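Local structure of 2-oxoglutarate (2OG) and Fe(II)-dependent oxygenase superfamily protein (Arabidopsis thaliana, 6KWA) at residues A[69-74]-A[82-87]; A[126-131]-A[140-145]; A[151-156]-A[237-242]. The protein probably catalyses the irreversible, 2-oxoglutarate- and iron-dependent oxidation of the auxin indole-3-acetic acid to inactive 2-oxoindole-3-acetic acid. All coordinates share one frame; numbering follows the deposited sequence.

In the fold
Contacts 1 and 3 belong to one sheet: strand 81-87 of contact 1 lies beside strand 147-155 of contact 3, and backbone bonds join Leu84 to Ile151 and Glu82 to Lys153. Their centres are about 11 Å apart. Contact 3, a regular antiparallel pair, supplies four 2-oxoglutarate-binding residues; contact 1 lays a loop along the edge strand, held by one bridge and a buried tyrosine-glutamate pair. Contact 2 lies across the chain's centre from contact 3, about 28 Å away between centres and far from the metal and 2-oxoglutarate sites. There helix 106-133 meets a loop through the rings of buried Phe142 and partly exposed Phe141, with an Arg-Asp-Lys network nearer the surface and no backbone pairing.

Contact 1 of 3, residues A[69-74]-A[82-87]; sequences SGYRAP and EALGLY
Tyr71 and Glu82 meet through their polar ends, the phenol OH giving a 2.7 Å hydrogen bond to OE2 of Glu82. The oxygen is approached on its anti side, 34° out of the carboxylate plane, and ring and carboxylate are inclined at 60°. Glu82 reaches the phenol with an extended chain whose CG stands opposite the backbone N (chi1 -177°). Nearer the ring's root, CD1 of Tyr71 packs 3.8 Å from CD2 of Leu84. Pro74 lays its CD against CB of Glu82 at 3.9 Å.

The backbones run antiparallel and place these groups. Arg72 and Ala83 form a single hydrogen-bonded bridge: Arg72 N donates to Ala83 O (2.8 Å), and Ala83 N returns a bond to Arg72 O (3.0 Å). Farther along, Ser69 O presses to within 3.0 Å of the carbonyl carbon of Gly85, where a beta carbon would collide with it. Arg72 turns its guanidinium back onto Tyr71 O and makes a salt bridge with Asp64. The loop thus lines one side of edge strand 81-87, which pairs on its other side with strand 147-155; there Ala83 packs against the 2-oxoglutarate-binding Asn152. Since OE2 of Glu82 takes both the tyrosine hydroxyl and a salt bridge from Lys59, its buried carboxylate is probably stabilised in the ionised state.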
loop_
_atom_site.group_PDB
_atom_site.type_symbol
_atom_site.label_atom_id
_atom_site.label_comp_id
_atom_site.label_asym_id
_atom_site.label_seq_id
_atom_site.Cartn_x
_atom_site.Cartn_y
_atom_site.Cartn_z
ATOM N N SER A 69 13.218 2.750 4.460
ATOM C CA SER A 69 12.053 3.618 4.556
ATOM C C SER A 69 12.288 4.961 3.897
ATOM O O SER A 69 11.340 5.679 3.620
ATOM C CB SER A 69 11.635 3.845 6.008
ATOM O OG SER A 69 12.331 4.919 6.613
ATOM N N GLY A 70 13.557 5.305 3.683
ATOM C CA GLY A 70 13.932 6.583 3.101
ATOM C C GLY A 70 14.169 6.549 1.606
ATOM O O GLY A 70 13.622 5.712 0.899
ATOM N N TYR A 71 15.012 7.465 1.129
ATOM C CA TYR A 71 15.252 7.620 -0.299
ATOM C C TYR A 71 15.999 6.477 -0.943
ATOM O O TYR A 71 16.945 5.949 -0.369
ATOM C CB TYR A 71 16.044 8.904 -0.536
ATOM C CG TYR A 71 16.348 9.181 -1.991
ATOM C CD1 TYR A 71 15.335 9.270 -2.921
ATOM C CD2 TYR A 71 17.653 9.374 -2.428
ATOM C CE1 TYR A 71 15.600 9.542 -4.243
ATOM C CE2 TYR A 71 17.929 9.656 -3.757
ATOM C CZ TYR A 71 16.903 9.736 -4.652
ATOM O OH TYR A 71 17.168 10.006 -5.968
ATOM N N ARG A 72 15.584 6.096 -2.148
ATOM C CA ARG A 72 16.358 5.166 -2.951
ATOM C C ARG A 72 16.437 5.629 -4.394
ATOM O O ARG A 72 15.415 5.793 -5.056
ATOM C CB ARG A 72 15.767 3.751 -2.899
ATOM C CG ARG A 72 15.999 3.017 -1.602
ATOM C CD ARG A 72 17.479 2.819 -1.345
ATOM N NE ARG A 72 17.698 1.991 -0.166
ATOM C CZ ARG A 72 17.657 2.432 1.086
ATOM N NH1 ARG A 72 17.439 3.721 1.337
ATOM N NH2 ARG A 72 17.861 1.582 2.089
ATOM N N ALA A 73 17.657 5.782 -4.898
ATOM C CA ALA A 73 17.858 6.105 -6.295
ATOM C C ALA A 73 17.895 4.831 -7.121
ATOM O O ALA A 73 18.266 3.767 -6.612
ATOM C CB ALA A 73 19.167 6.898 -6.474
ATOM N N PRO A 74 17.552 4.937 -8.413
ATOM C CA PRO A 74 17.652 3.776 -9.310
ATOM C C PRO A 74 19.082 3.227 -9.355
ATOM O O PRO A 74 20.048 3.986 -9.307
ATOM C CB PRO A 74 17.252 4.340 -10.679
ATOM C CG PRO A 74 16.501 5.618 -10.391
ATOM C CD PRO A 74 17.076 6.150 -9.107
ATOM N N GLU A 82 12.702 4.896 -8.558
ATOM C CA GLU A 82 13.144 5.846 -7.562
ATOM C C GLU A 82 12.053 5.996 -6.472
ATOM O O GLU A 82 10.853 5.889 -6.749
ATOM C CB GLU A 82 13.452 7.205 -8.225
ATOM C CG GLU A 82 14.006 8.286 -7.275
ATOM C CD GLU A 82 14.247 9.614 -7.980
ATOM O OE1 GLU A 82 13.753 9.777 -9.126
ATOM O OE2 GLU A 82 14.900 10.505 -7.383
ATOM N N ALA A 83 12.452 6.216 -5.229
ATOM C CA ALA A 83 11.465 6.266 -4.172
ATOM C C ALA A 83 11.890 7.138 -3.018
ATOM O O ALA A 83 13.082 7.246 -2.708
ATOM C CB ALA A 83 11.143 4.832 -3.676
ATOM N N LEU A 84 10.882 7.731 -2.377
ATOM C CA LEU A 84 11.018 8.497 -1.156
ATOM C C LEU A 84 10.006 7.962 -0.148
ATOM O O LEU A 84 8.989 7.371 -0.524
ATOM C CB LEU A 84 10.770 10.000 -1.392
ATOM C CG LEU A 84 11.727 10.834 -2.244
ATOM C CD1 LEU A 84 10.987 11.895 -3.030
ATOM C CD2 LEU A 84 12.712 11.501 -1.294
ATOM N N GLY A 85 10.256 8.170 1.137
ATOM C CA GLY A 85 9.256 7.758 2.094
ATOM C C GLY A 85 9.543 8.068 3.532
ATOM O O GLY A 85 10.613 8.570 3.892
ATOM N N LEU A 86 8.573 7.748 4.376
ATOM C CA LEU A 86 8.691 8.073 5.784
ATOM C C LEU A 86 8.028 6.986 6.587
ATOM O O LEU A 86 7.036 6.386 6.162
ATOM C CB LEU A 86 8.088 9.454 6.087
ATOM C CG LEU A 86 6.588 9.721 6.033
ATOM C CD1 LEU A 86 5.964 9.629 7.395
ATOM C CD2 LEU A 86 6.273 11.046 5.423
ATOM N N TYR A 87 8.656 6.699 7.717
ATOM C CA TYR A 87 8.186 5.740 8.673
ATOM C C TYR A 87 7.282 6.419 9.711
ATOM O O TYR A 87 7.495 7.583 10.076
ATOM C CB TYR A 87 9.395 5.080 9.327
ATOM C CG TYR A 87 9.060 4.159 10.455
ATOM C CD1 TYR A 87 8.699 2.853 10.203
ATOM C CD2 TYR A 87 9.094 4.595 11.773
ATOM C CE1 TYR A 87 8.390 1.993 11.227
ATOM C CE2 TYR A 87 8.778 3.742 12.809
ATOM C CZ TYR A 87 8.432 2.439 12.531
ATOM O OH TYR A 87 8.116 1.583 13.563
#

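Contact 2 of 3, residues A[126-131]-A[140-145]; sequences LARKLA and DFFKEW
The CA atoms of Ala127 and Phe142 lie 7.1 Å apart, and those of Arg128 and Asp140 slightly nearer, where helix 106-133 faces a loop folded by two overlapping type I turns, Asp140 to Lys143 and Phe142 to Trp145. The short side chains of the helix make room for two phenyl rings. The methyl CB of Ala127 points at the loop and touches CD2 of Phe142 at 3.7 Å. One turn on, CB of Ala131 rests 3.6 Å from CE2 of Phe141, and the edge of that same ring lies against Ala127 O. Both phenylalanines hold CG between the backbone N and carbonyl carbon (chi1 67° and 52°), which sends the neighbouring rings toward the helix together; CD2 of Phe142 lies over the rim of one Phe141 face.

Arg128 reaches past this apolar patch. Its chain bends at chi3 (-56°), bringing NH2 to 2.9 Å and NH1 to 3.0 Å from OD1 of Asp140. Both are bent, weak hydrogen bonds within a salt bridge. The guanidinium also stands nearly perpendicular to the ring of Phe142, with NH2 3.7 Å from CZ. On the other carboxylate oxygen, OD2 of Asp140, Lys143 NZ makes a further weak salt bridge, so one carboxylate links two cations. A leucine in place of Arg128 would probably leave OD1 of Asp140 without its charged mate and rob the loop of its ionic tie to the helix.

Beyond the two segments, Phe141 stacks on Trp218 of helix 213-218 and Trp145 meets Phe174 edge-to-face, while Lys129 and Leu130 of helix 106-133 pack against helix 12-25; the loop itself leads into strand 147-155.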
loop_
_atom_site.group_PDB
_atom_site.type_symbol
_atom_site.label_atom_id
_atom_site.label_comp_id
_atom_site.label_asym_id
_atom_site.label_seq_id
_atom_site.Cartn_x
_atom_site.Cartn_y
_atom_site.Cartn_z
ATOM N N LEU A 126 -10.246 -0.507 7.211
ATOM C CA LEU A 126 -10.204 -1.797 6.481
ATOM C C LEU A 126 -9.691 -2.861 7.429
ATOM O O LEU A 126 -10.177 -3.973 7.440
ATOM C CB LEU A 126 -9.327 -1.712 5.237
ATOM C CG LEU A 126 -9.849 -0.750 4.143
ATOM C CD1 LEU A 126 -8.812 -0.546 3.011
ATOM C CD2 LEU A 126 -11.145 -1.259 3.560
ATOM N N ALA A 127 -8.704 -2.516 8.247
ATOM C CA ALA A 127 -8.191 -3.502 9.193
ATOM C C ALA A 127 -9.287 -3.931 10.185
ATOM O O ALA A 127 -9.474 -5.118 10.433
ATOM C CB ALA A 127 -7.007 -2.940 9.937
ATOM N N ARG A 128 -10.013 -2.970 10.734
ATOM C CA ARG A 128 -11.088 -3.292 11.677
ATOM C C ARG A 128 -12.127 -4.132 10.964
ATOM O O ARG A 128 -12.638 -5.112 11.513
ATOM C CB ARG A 128 -11.729 -2.043 12.282
ATOM C CG ARG A 128 -12.793 -2.389 13.364
ATOM C CD ARG A 128 -13.355 -1.140 13.973
ATOM N NE ARG A 128 -12.279 -0.320 14.530
ATOM C CZ ARG A 128 -12.011 -0.189 15.828
ATOM N NH1 ARG A 128 -12.785 -0.774 16.734
ATOM N NH2 ARG A 128 -10.988 0.566 16.227
ATOM N N LYS A 129 -12.433 -3.777 9.720
ATOM C CA LYS A 129 -13.440 -4.542 8.994
ATOM C C LYS A 129 -13.020 -6.010 8.800
ATOM O O LYS A 129 -13.864 -6.903 8.817
ATOM C CB LYS A 129 -13.741 -3.907 7.646
ATOM C CG LYS A 129 -14.519 -2.604 7.723
ATOM C CD LYS A 129 -14.920 -2.152 6.331
ATOM C CE LYS A 129 -15.440 -0.705 6.325
ATOM N NZ LYS A 129 -16.542 -0.544 7.263
ATOM N N LEU A 130 -11.736 -6.263 8.575
ATOM C CA LEU A 130 -11.243 -7.646 8.481
ATOM C C LEU A 130 -11.459 -8.389 9.803
ATOM O O LEU A 130 -11.837 -9.548 9.814
ATOM C CB LEU A 130 -9.777 -7.668 8.110
ATOM C CG LEU A 130 -9.497 -7.552 6.616
ATOM C CD1 LEU A 130 -8.038 -7.206 6.479
ATOM C CD2 LEU A 130 -9.794 -8.879 5.919
ATOM N N ALA A 131 -11.165 -7.747 10.923
ATOM C CA ALA A 131 -11.431 -8.403 12.208
ATOM C C ALA A 131 -12.936 -8.655 12.356
ATOM O O ALA A 131 -13.375 -9.710 12.812
ATOM C CB ALA A 131 -10.919 -7.571 13.349
ATOM N N ASP A 140 -9.468 -4.077 17.924
ATOM C CA ASP A 140 -8.516 -2.989 18.043
ATOM C C ASP A 140 -7.084 -3.502 17.837
ATOM O O ASP A 140 -6.141 -2.864 18.288
ATOM C CB ASP A 140 -8.623 -2.360 19.439
ATOM C CG ASP A 140 -9.832 -1.445 19.598
ATOM O OD1 ASP A 140 -10.495 -1.095 18.589
ATOM O OD2 ASP A 140 -10.175 -1.155 20.768
ATOM N N PHE A 141 -6.917 -4.640 17.165
ATOM C CA PHE A 141 -5.607 -5.307 17.119
ATOM C C PHE A 141 -4.504 -4.461 16.491
ATOM O O PHE A 141 -3.306 -4.638 16.771
ATOM C CB PHE A 141 -5.697 -6.638 16.365
ATOM C CG PHE A 141 -6.000 -6.502 14.906
ATOM C CD1 PHE A 141 -4.974 -6.544 13.971
ATOM C CD2 PHE A 141 -7.306 -6.371 14.453
ATOM C CE1 PHE A 141 -5.254 -6.470 12.589
ATOM C CE2 PHE A 141 -7.590 -6.305 13.079
ATOM C CZ PHE A 141 -6.558 -6.341 12.154
ATOM N N PHE A 142 -4.903 -3.538 15.628
ATOM C CA PHE A 142 -3.925 -2.819 14.822
ATOM C C PHE A 142 -3.433 -1.540 15.512
ATOM O O PHE A 142 -2.479 -0.919 15.039
ATOM C CB PHE A 142 -4.556 -2.499 13.459
ATOM C CG PHE A 142 -5.872 -1.812 13.593
ATOM C CD1 PHE A 142 -5.944 -0.448 13.824
ATOM C CD2 PHE A 142 -7.043 -2.549 13.604
ATOM C CE1 PHE A 142 -7.159 0.170 14.015
ATOM C CE2 PHE A 142 -8.265 -1.918 13.800
ATOM C CZ PHE A 142 -8.319 -0.564 13.994
ATOM N N LYS A 143 -3.982 -1.208 16.684
ATOM C CA LYS A 143 -3.856 0.169 17.194
ATOM C C LYS A 143 -2.473 0.613 17.626
ATOM O O LYS A 143 -2.207 1.808 17.685
ATOM C CB LYS A 143 -4.780 0.397 18.406
ATOM C CG LYS A 143 -6.182 0.891 18.071
ATOM C CD LYS A 143 -6.783 1.544 19.350
ATOM C CE LYS A 143 -8.191 2.100 19.114
ATOM N NZ LYS A 143 -9.102 1.966 20.285
ATOM N N GLU A 144 -1.565 -0.323 17.834
ATOM C CA GLU A 144 -0.200 0.061 18.167
ATOM C C GLU A 144 0.724 -0.245 16.990
ATOM O O GLU A 144 1.945 -0.304 17.146
ATOM C CB GLU A 144 0.297 -0.690 19.407
ATOM C CG GLU A 144 -0.615 -0.667 20.641
ATOM C CD GLU A 144 -0.949 0.725 21.137
ATOM O OE1 GLU A 144 -0.153 1.665 20.916
ATOM O OE2 GLU A 144 -2.021 0.874 21.764
ATOM N N TRP A 145 0.136 -0.482 15.822
ATOM C CA TRP A 145 0.921 -0.814 14.643
ATOM C C TRP A 145 1.263 0.435 13.850
ATOM O O TRP A 145 0.384 1.198 13.478
ATOM C CB TRP A 145 0.166 -1.805 13.743
ATOM C CG TRP A 145 -0.059 -3.146 14.353
ATOM C CD1 TRP A 145 0.224 -3.532 15.636
ATOM C CD2 TRP A 145 -0.608 -4.293 13.701
ATOM N NE1 TRP A 145 -0.130 -4.849 15.821
ATOM C CE2 TRP A 145 -0.640 -5.340 14.649
ATOM C CE3 TRP A 145 -1.092 -4.532 12.411
ATOM C CZ2 TRP A 145 -1.124 -6.604 14.344
ATOM C CZ3 TRP A 145 -1.574 -5.795 12.104
ATOM C CH2 TRP A 145 -1.578 -6.819 13.062
#

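Contact 3 of 3, residues A[151-156]-A[237-242]; sequences INKYHF and MRYSIA
The 2-oxoglutarate site of the double-stranded beta-helix fold is built across this strand pair, where Asn152 and Tyr154 face Ser240 and Arg238; the cosubstrate itself is not bound in this chain. The strands run antiparallel, their axes 4.7 Å apart, and two hydrogen-bonded pairs fix the register. Asn152 and Ser240 exchange backbone bonds in both directions, as do Tyr154 and Arg238, with Tyr154 N lying 2.7 Å from Arg238 O.

On the pocket face, ND2 of Asn152 donates to OG of Ser240 at 2.9 Å, while its amide oxygen accepts from Tyr81. The side chains of Tyr154 and Arg238 run alongside each other in the same direction. NH1 of Arg238 comes over one face of the phenol, 3.1 Å from CE2, with guanidinium and ring inclined at 65°. The arginine gets there with CG anti to the backbone N (chi1 175°) and the chain straight from there to NE, and its NH2 is held by a salt bridge to Asp180. The ring edge of Tyr154 is turned to Ser240 OG.

Arg238 and Ser240, separated by a single residue, match the Arg-X-Ser motif that in relatives grips the far carboxylate of 2-oxoglutarate. The neighbouring magnesium ion, bound by His169, Asp171 and His228, is about 7 Å from the side chain of Ala242 and probably occupies the iron position.

The opposite face carries Ile151, Lys153, His155, Met237, Tyr239 and Ile241. Lys153 runs alongside Tyr239, its CD 3.6 Å from CE1 of the ring. A bend at chi2 (-76°) carries the methyl CE of Met237 over the face of His155, a CH-pi contact 3.8 Å from the ring centroid. CG2 of Ile151 touches CG2 of Ile241 at 4.0 Å, and helix 38-51 packs on Ile151, Tyr239 and Ile241.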
loop_
_atom_site.group_PDB
_atom_site.type_symbol
_atom_site.label_atom_id
_atom_site.label_comp_id
_atom_site.label_asym_id
_atom_site.label_seq_id
_atom_site.Cartn_x
_atom_site.Cartn_y
_atom_site.Cartn_z
ATOM N N ILE A 151 6.526 6.951 -1.712
ATOM C CA ILE A 151 6.091 7.452 -3.008
ATOM C C ILE A 151 7.117 7.010 -4.021
ATOM O O ILE A 151 8.324 6.980 -3.754
ATOM C CB ILE A 151 5.927 8.971 -3.030
ATOM C CG1 ILE A 151 7.234 9.681 -2.685
ATOM C CG2 ILE A 151 4.838 9.391 -2.045
ATOM C CD1 ILE A 151 7.096 11.206 -2.606
ATOM N N ASN A 152 6.634 6.662 -5.198
ATOM C CA ASN A 152 7.454 5.980 -6.153
ATOM C C ASN A 152 7.441 6.697 -7.491
ATOM O O ASN A 152 6.406 7.234 -7.873
ATOM C CB ASN A 152 6.926 4.552 -6.321
ATOM C CG ASN A 152 6.671 3.863 -4.971
ATOM O OD1 ASN A 152 7.610 3.508 -4.262
ATOM N ND2 ASN A 152 5.394 3.685 -4.615
ATOM N N LYS A 153 8.589 6.702 -8.183
ATOM C CA LYS A 153 8.711 7.214 -9.558
ATOM C C LYS A 153 9.286 6.123 -10.445
ATOM O O LYS A 153 10.428 5.684 -10.236
ATOM C CB LYS A 153 9.605 8.453 -9.619
ATOM C CG LYS A 153 9.886 8.977 -11.032
ATOM C CD LYS A 153 10.447 10.408 -11.019
ATOM C CE LYS A 153 11.252 10.746 -12.259
ATOM N NZ LYS A 153 11.461 12.232 -12.318
ATOM N N TYR A 154 8.502 5.643 -11.404
ATOM C CA TYR A 154 9.001 4.608 -12.319
ATOM C C TYR A 154 9.415 5.263 -13.616
ATOM O O TYR A 154 8.633 6.037 -14.190
ATOM C CB TYR A 154 7.943 3.514 -12.601
ATOM C CG TYR A 154 7.550 2.828 -11.355
ATOM C CD1 TYR A 154 8.244 1.709 -10.933
ATOM C CD2 TYR A 154 6.534 3.336 -10.552
ATOM C CE1 TYR A 154 7.925 1.099 -9.759
ATOM C CE2 TYR A 154 6.210 2.736 -9.365
ATOM C CZ TYR A 154 6.900 1.626 -8.982
ATOM O OH TYR A 154 6.537 1.064 -7.799
ATOM N N HIS A 155 10.617 4.956 -14.075
ATOM C CA HIS A 155 11.021 5.450 -15.350
ATOM C C HIS A 155 11.235 4.337 -16.385
ATOM O O HIS A 155 12.224 3.598 -16.325
ATOM C CB HIS A 155 12.309 6.232 -15.206
ATOM C CG HIS A 155 12.771 6.834 -16.505
ATOM N ND1 HIS A 155 14.102 7.089 -16.766
ATOM C CD2 HIS A 155 12.078 7.196 -17.614
ATOM C CE1 HIS A 155 14.192 7.614 -17.980
ATOM N NE2 HIS A 155 12.983 7.699 -18.514
ATOM N N PHE A 156 10.296 4.163 -17.304
ATOM C CA PHE A 156 10.407 3.120 -18.336
ATOM C C PHE A 156 10.852 3.734 -19.665
ATOM O O PHE A 156 10.242 4.681 -20.154
ATOM C CB PHE A 156 9.058 2.377 -18.471
ATOM C CG PHE A 156 8.637 1.685 -17.198
ATOM C CD1 PHE A 156 9.564 0.968 -16.454
ATOM C CD2 PHE A 156 7.352 1.816 -16.705
ATOM C CE1 PHE A 156 9.202 0.356 -15.288
ATOM C CE2 PHE A 156 6.990 1.206 -15.530
ATOM C CZ PHE A 156 7.923 0.474 -14.822
ATOM N N MET A 237 6.728 7.771 -17.826
ATOM C CA MET A 237 6.945 8.073 -16.417
ATOM C C MET A 237 5.695 7.687 -15.659
ATOM O O MET A 237 4.585 7.911 -16.129
ATOM C CB MET A 237 7.259 9.551 -16.191
ATOM C CG MET A 237 8.623 9.982 -16.676
ATOM S SD MET A 237 9.941 9.458 -15.568
ATOM C CE MET A 237 11.321 10.367 -16.267
ATOM N N ARG A 238 5.873 7.068 -14.504
ATOM C CA ARG A 238 4.744 6.561 -13.745
ATOM C C ARG A 238 4.974 6.911 -12.263
ATOM O O ARG A 238 6.097 6.801 -11.763
ATOM C CB ARG A 238 4.606 5.057 -14.012
ATOM C CG ARG A 238 3.565 4.298 -13.234
ATOM C CD ARG A 238 3.527 2.851 -13.747
ATOM N NE ARG A 238 2.527 2.054 -13.041
ATOM C CZ ARG A 238 2.710 1.544 -11.829
ATOM N NH1 ARG A 238 3.848 1.767 -11.193
ATOM N NH2 ARG A 238 1.758 0.832 -11.238
ATOM N N TYR A 239 3.946 7.415 -11.591
ATOM C CA TYR A 239 4.057 7.798 -10.191
ATOM C C TYR A 239 3.017 7.057 -9.373
ATOM O O TYR A 239 1.880 6.984 -9.784
ATOM C CB TYR A 239 3.846 9.297 -10.032
ATOM C CG TYR A 239 4.863 10.143 -10.773
ATOM C CD1 TYR A 239 6.062 10.511 -10.174
ATOM C CD2 TYR A 239 4.625 10.555 -12.081
ATOM C CE1 TYR A 239 6.989 11.263 -10.848
ATOM C CE2 TYR A 239 5.547 11.327 -12.769
ATOM C CZ TYR A 239 6.727 11.680 -12.151
ATOM O OH TYR A 239 7.657 12.440 -12.822
ATOM N N SER A 240 3.391 6.506 -8.226
ATOM C CA SER A 240 2.415 5.823 -7.365
ATOM C C SER A 240 2.664 6.207 -5.920
ATOM O O SER A 240 3.796 6.576 -5.530
ATOM C CB SER A 240 2.456 4.309 -7.550
ATOM O OG SER A 240 3.578 3.743 -6.910
ATOM N N ILE A 241 1.596 6.199 -5.138
ATOM C CA ILE A 241 1.705 6.467 -3.716
ATOM C C ILE A 241 1.257 5.241 -2.939
ATOM O O ILE A 241 0.101 4.810 -3.101
ATOM C CB ILE A 241 0.826 7.646 -3.300
ATOM C CG1 ILE A 241 1.049 8.830 -4.241
ATOM C CG2 ILE A 241 1.066 7.958 -1.863
ATOM C CD1 ILE A 241 -0.138 9.823 -4.288
ATOM N N ALA A 242 2.128 4.700 -2.081
ATOM C CA ALA A 242 1.778 3.496 -1.303
ATOM C C ALA A 242 1.811 3.794 0.177
ATOM O O ALA A 242 2.718 4.486 0.667
ATOM C CB ALA A 242 2.723 2.340 -1.624
#